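Long-range contact in putative ferritin-like diiron-carboxylate protein TM1526 (PDB 1VJX), which is of unknown function but belongs to the rubrerythrin branch of the ferritin-like family and is probably a metal-binding, diiron-carboxylate oxidoreductase: residues 35-44 and 93-104. Numbering follows the deposited sequence.
Sequences ELSEHFNGEI and ILRRKDLTLKEV
Next to the Leu-99 side chain that covers His-39, Glu-103 OE2 is gripped by three groups: the backbone N of Thr-100, at 3.3 Å and almost straight (178°), a weak bond from Thr-100 OG1, and Arg-96 NH2, whose salt bridge carries a weak, poorly angled hydrogen bond. Glu-103 N in turn bonds weakly to Thr-100 OG1, completing a capping box at the start of helix 101-125. The loop before the helix is thereby tied to its first turn and offers its surface to the 35-44 connection between helices 15-36 and 43-68. Leu-99 CD1 lies over one face of the His-39 imidazole, 3.5 Å from the ring centroid. The ring's edge meets Leu-94 O and Arg-96 O, but only NE2 makes a hydrogen bond across the contact, a weak one of 3.2 Å to Leu-94 O. With an alanine in place of His-39, Leu-94 O would probably lose this donor and Leu-99 CD1 the ring face it rests on. Leu-101, its CG anti to the backbone N (chi1 -173°), places CD1 over the centre of the Phe-40 ring, 4.0 Å from the centroid. Further in, Leu-36 CD2 and Val-104 CG2 meet tip to tip at 3.5 Å. At this end of the helical bundle, then, the one straight side-chain hydrogen bond and the salt bridges lie within residues 93-104, whereas their union with 35-44 rests mainly on apolar and CH-pi contacts.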
loop_
_atom_site.group_PDB
_atom_site.type_symbol
_atom_site.label_atom_id
_atom_site.label_comp_id
_atom_site.label_asym_id
_atom_site.label_seq_id
_atom_site.Cartn_x
_atom_site.Cartn_y
_atom_site.Cartn_z
ATOM N N GLU A 35 7.168 -3.628 -11.764
ATOM C CA GLU A 35 8.399 -4.416 -11.910
ATOM C C GLU A 35 8.136 -5.935 -11.857
ATOM O O GLU A 35 8.751 -6.689 -12.604
ATOM C CB GLU A 35 9.440 -4.022 -10.845
ATOM C CG GLU A 35 10.120 -2.669 -11.112
ATOM C CD GLU A 35 10.974 -2.129 -9.947
ATOM O OE1 GLU A 35 10.456 -1.940 -8.817
ATOM O OE2 GLU A 35 12.170 -1.866 -10.166
ATOM N N LEU A 36 7.230 -6.385 -10.987
ATOM C CA LEU A 36 6.889 -7.807 -10.926
ATOM C C LEU A 36 6.312 -8.292 -12.248
ATOM O O LEU A 36 6.525 -9.459 -12.646
ATOM C CB LEU A 36 5.871 -8.105 -9.822
ATOM C CG LEU A 36 6.290 -8.172 -8.353
ATOM C CD1 LEU A 36 5.072 -8.607 -7.557
ATOM C CD2 LEU A 36 7.437 -9.135 -8.115
ATOM N N SER A 37 5.574 -7.405 -12.924
ATOM C CA SER A 37 4.919 -7.761 -14.176
ATOM C C SER A 37 5.928 -8.106 -15.272
ATOM O O SER A 37 5.574 -8.673 -16.295
ATOM C CB SER A 37 4.005 -6.631 -14.630
ATOM O OG SER A 37 4.741 -5.594 -15.241
ATOM N N GLU A 38 7.184 -7.744 -15.068
ATOM C CA GLU A 38 8.238 -8.091 -16.008
ATOM C C GLU A 38 8.676 -9.520 -15.842
ATOM O O GLU A 38 9.404 -9.990 -16.662
ATOM C CB GLU A 38 9.468 -7.204 -15.784
ATOM C CG GLU A 38 9.367 -5.777 -16.297
ATOM C CD GLU A 38 10.329 -4.819 -15.577
ATOM O OE1 GLU A 38 11.010 -5.230 -14.591
ATOM O OE2 GLU A 38 10.364 -3.628 -15.970
ATOM N N HIS A 39 8.265 -10.188 -14.766
ATOM C CA HIS A 39 8.706 -11.543 -14.460
ATOM C C HIS A 39 7.693 -12.616 -14.891
ATOM O O HIS A 39 7.993 -13.808 -14.824
ATOM C CB HIS A 39 9.000 -11.666 -12.956
ATOM C CG HIS A 39 10.170 -10.839 -12.510
ATOM N ND1 HIS A 39 11.455 -11.339 -12.416
ATOM C CD2 HIS A 39 10.250 -9.531 -12.170
ATOM C CE1 HIS A 39 12.270 -10.376 -12.032
ATOM N NE2 HIS A 39 11.567 -9.267 -11.878
ATOM N N PHE A 40 6.512 -12.158 -15.334
ATOM C CA PHE A 40 5.308 -12.981 -15.505
ATOM C C PHE A 40 4.544 -12.634 -16.768
ATOM O O PHE A 40 4.892 -11.698 -17.468
ATOM C CB PHE A 40 4.425 -12.887 -14.265
ATOM C CG PHE A 40 5.089 -13.425 -13.068
ATOM C CD1 PHE A 40 5.283 -14.798 -12.944
ATOM C CD2 PHE A 40 5.633 -12.566 -12.107
ATOM C CE1 PHE A 40 5.963 -15.317 -11.847
ATOM C CE2 PHE A 40 6.305 -13.065 -11.002
ATOM C CZ PHE A 40 6.464 -14.446 -10.859
ATOM N N ASN A 41 3.498 -13.394 -17.063
ATOM C CA ASN A 41 3.181 -13.648 -18.459
ATOM C C ASN A 41 1.783 -13.352 -19.005
ATOM O O ASN A 41 1.681 -12.901 -20.148
ATOM C CB ASN A 41 3.586 -15.089 -18.812
ATOM C CG ASN A 41 5.020 -15.189 -19.307
ATOM O OD1 ASN A 41 5.461 -14.400 -20.177
ATOM N ND2 ASN A 41 5.760 -16.171 -18.777
ATOM N N GLY A 42 0.717 -13.615 -18.276
ATOM C CA GLY A 42 -0.561 -13.640 -18.970
ATOM C C GLY A 42 -1.629 -12.803 -18.355
ATOM O O GLY A 42 -1.502 -11.566 -18.315
ATOM N N GLU A 43 -2.684 -13.471 -17.892
ATOM C CA GLU A 43 -3.606 -12.866 -16.929
ATOM C C GLU A 43 -2.852 -12.308 -15.708
ATOM O O GLU A 43 -3.183 -11.242 -15.208
ATOM C CB GLU A 43 -4.681 -13.870 -16.492
ATOM C CG GLU A 43 -5.684 -14.201 -17.589
ATOM C CD GLU A 43 -6.226 -12.937 -18.224
ATOM O OE1 GLU A 43 -6.752 -12.087 -17.464
ATOM O OE2 GLU A 43 -6.085 -12.773 -19.456
ATOM N N ILE A 44 -1.830 -13.043 -15.278
ATOM C CA ILE A 44 -0.951 -12.649 -14.196
ATOM C C ILE A 44 -0.231 -11.310 -14.434
ATOM O O ILE A 44 -0.234 -10.459 -13.559
ATOM C CB ILE A 44 0.072 -13.778 -13.927
ATOM C CG1 ILE A 44 -0.646 -14.968 -13.268
ATOM C CG2 ILE A 44 1.202 -13.273 -13.008
ATOM C CD1 ILE A 44 0.143 -16.245 -13.248
ATOM N N ILE A 93 16.326 -9.306 -5.633
ATOM C CA ILE A 93 15.468 -10.350 -6.189
ATOM C C ILE A 93 14.854 -9.956 -7.535
ATOM O O ILE A 93 14.872 -10.747 -8.457
ATOM C CB ILE A 93 14.398 -10.821 -5.186
ATOM C CG1 ILE A 93 13.501 -9.666 -4.762
ATOM C CG2 ILE A 93 15.060 -11.519 -3.985
ATOM C CD1 ILE A 93 12.264 -9.580 -5.608
ATOM N N LEU A 94 14.374 -8.730 -7.678
ATOM C CA LEU A 94 13.818 -8.287 -8.955
ATOM C C LEU A 94 14.844 -8.251 -10.083
ATOM O O LEU A 94 14.488 -8.039 -11.238
ATOM C CB LEU A 94 13.164 -6.909 -8.830
ATOM C CG LEU A 94 11.939 -6.781 -7.913
ATOM C CD1 LEU A 94 11.412 -5.380 -8.026
ATOM C CD2 LEU A 94 10.834 -7.746 -8.226
ATOM N N ARG A 95 16.110 -8.465 -9.752
ATOM C CA ARG A 95 17.163 -8.598 -10.744
ATOM C C ARG A 95 17.146 -10.031 -11.338
ATOM O O ARG A 95 17.604 -10.252 -12.467
ATOM C CB ARG A 95 18.517 -8.310 -10.076
ATOM C CG ARG A 95 19.390 -7.331 -10.799
ATOM C CD ARG A 95 20.509 -6.752 -9.930
ATOM N NE ARG A 95 20.037 -5.610 -9.145
ATOM C CZ ARG A 95 20.600 -4.385 -9.126
ATOM N NH1 ARG A 95 21.714 -4.108 -9.836
ATOM N NH2 ARG A 95 20.036 -3.431 -8.376
ATOM N N ARG A 96 16.630 -10.990 -10.564
ATOM C CA ARG A 96 16.661 -12.409 -10.918
ATOM C C ARG A 96 15.775 -12.709 -12.109
ATOM O O ARG A 96 14.817 -12.006 -12.356
ATOM C CB ARG A 96 16.281 -13.290 -9.724
ATOM C CG ARG A 96 17.456 -13.555 -8.783
ATOM C CD ARG A 96 17.085 -13.887 -7.332
ATOM N NE ARG A 96 15.912 -14.760 -7.188
ATOM C CZ ARG A 96 15.916 -16.089 -7.233
ATOM N NH1 ARG A 96 17.044 -16.777 -7.442
ATOM N NH2 ARG A 96 14.772 -16.741 -7.082
ATOM N N LYS A 97 16.133 -13.743 -12.863
ATOM C CA LYS A 97 15.447 -14.065 -14.104
ATOM C C LYS A 97 14.608 -15.340 -13.984
ATOM O O LYS A 97 13.985 -15.760 -14.967
ATOM C CB LYS A 97 16.487 -14.190 -15.232
ATOM C CG LYS A 97 17.190 -12.881 -15.615
ATOM C CD LYS A 97 18.277 -13.143 -16.637
ATOM C CE LYS A 97 19.092 -11.901 -16.971
ATOM N NZ LYS A 97 20.410 -12.232 -17.614
ATOM N N ASP A 98 14.586 -15.929 -12.784
ATOM C CA ASP A 98 13.902 -17.208 -12.523
ATOM C C ASP A 98 12.977 -17.161 -11.318
ATOM O O ASP A 98 12.844 -18.154 -10.598
ATOM C CB ASP A 98 14.927 -18.314 -12.272
ATOM C CG ASP A 98 15.839 -18.004 -11.109
ATOM O OD1 ASP A 98 15.683 -16.928 -10.507
ATOM O OD2 ASP A 98 16.767 -18.749 -10.738
ATOM N N LEU A 99 12.333 -16.024 -11.089
ATOM C CA LEU A 99 11.490 -15.876 -9.928
ATOM C C LEU A 99 10.230 -16.735 -10.068
ATOM O O LEU A 99 9.633 -16.806 -11.145
ATOM C CB LEU A 99 11.104 -14.407 -9.730
ATOM C CG LEU A 99 12.224 -13.406 -9.399
ATOM C CD1 LEU A 99 11.609 -12.034 -9.186
ATOM C CD2 LEU A 99 13.011 -13.794 -8.161
ATOM N N THR A 100 9.846 -17.389 -8.968
ATOM C CA THR A 100 8.584 -18.111 -8.891
ATOM C C THR A 100 7.470 -17.170 -8.437
ATOM O O THR A 100 7.710 -16.191 -7.733
ATOM C CB THR A 100 8.672 -19.313 -7.916
ATOM O OG1 THR A 100 8.856 -18.866 -6.571
ATOM C CG2 THR A 100 9.907 -20.185 -8.191
ATOM N N LEU A 101 6.246 -17.476 -8.838
ATOM C CA LEU A 101 5.093 -16.669 -8.441
ATOM C C LEU A 101 4.932 -16.708 -6.932
ATOM O O LEU A 101 4.667 -15.686 -6.316
ATOM C CB LEU A 101 3.810 -17.148 -9.151
ATOM C CG LEU A 101 2.559 -16.264 -8.944
ATOM C CD1 LEU A 101 2.659 -14.906 -9.643
ATOM C CD2 LEU A 101 1.298 -17.030 -9.399
ATOM N N LYS A 102 5.151 -17.886 -6.354
ATOM C CA LYS A 102 5.057 -18.107 -4.909
ATOM C C LYS A 102 5.894 -17.159 -4.073
ATOM O O LYS A 102 5.388 -16.553 -3.147
ATOM C CB LYS A 102 5.474 -19.552 -4.561
ATOM C CG LYS A 102 5.488 -19.892 -3.053
ATOM C CD LYS A 102 5.656 -21.414 -2.796
ATOM C CE LYS A 102 5.246 -21.843 -1.363
ATOM N NZ LYS A 102 5.807 -20.957 -0.258
ATOM N N GLU A 103 7.189 -17.081 -4.352
ATOM C CA GLU A 103 8.064 -16.281 -3.506
ATOM C C GLU A 103 7.723 -14.789 -3.581
ATOM O O GLU A 103 7.761 -14.076 -2.605
ATOM C CB GLU A 103 9.530 -16.555 -3.834
ATOM C CG GLU A 103 10.032 -16.122 -5.187
ATOM C CD GLU A 103 11.490 -16.540 -5.367
ATOM O OE1 GLU A 103 12.325 -16.120 -4.493
ATOM O OE2 GLU A 103 11.797 -17.282 -6.351
ATOM N N VAL A 104 7.321 -14.376 -4.762
ATOM C CA VAL A 104 6.921 -13.021 -5.081
ATOM C C VAL A 104 5.599 -12.650 -4.373
ATOM O O VAL A 104 5.467 -11.581 -3.750
ATOM C CB VAL A 104 6.829 -12.946 -6.652
ATOM C CG1 VAL A 104 5.635 -12.161 -7.167
ATOM C CG2 VAL A 104 8.173 -12.481 -7.264
#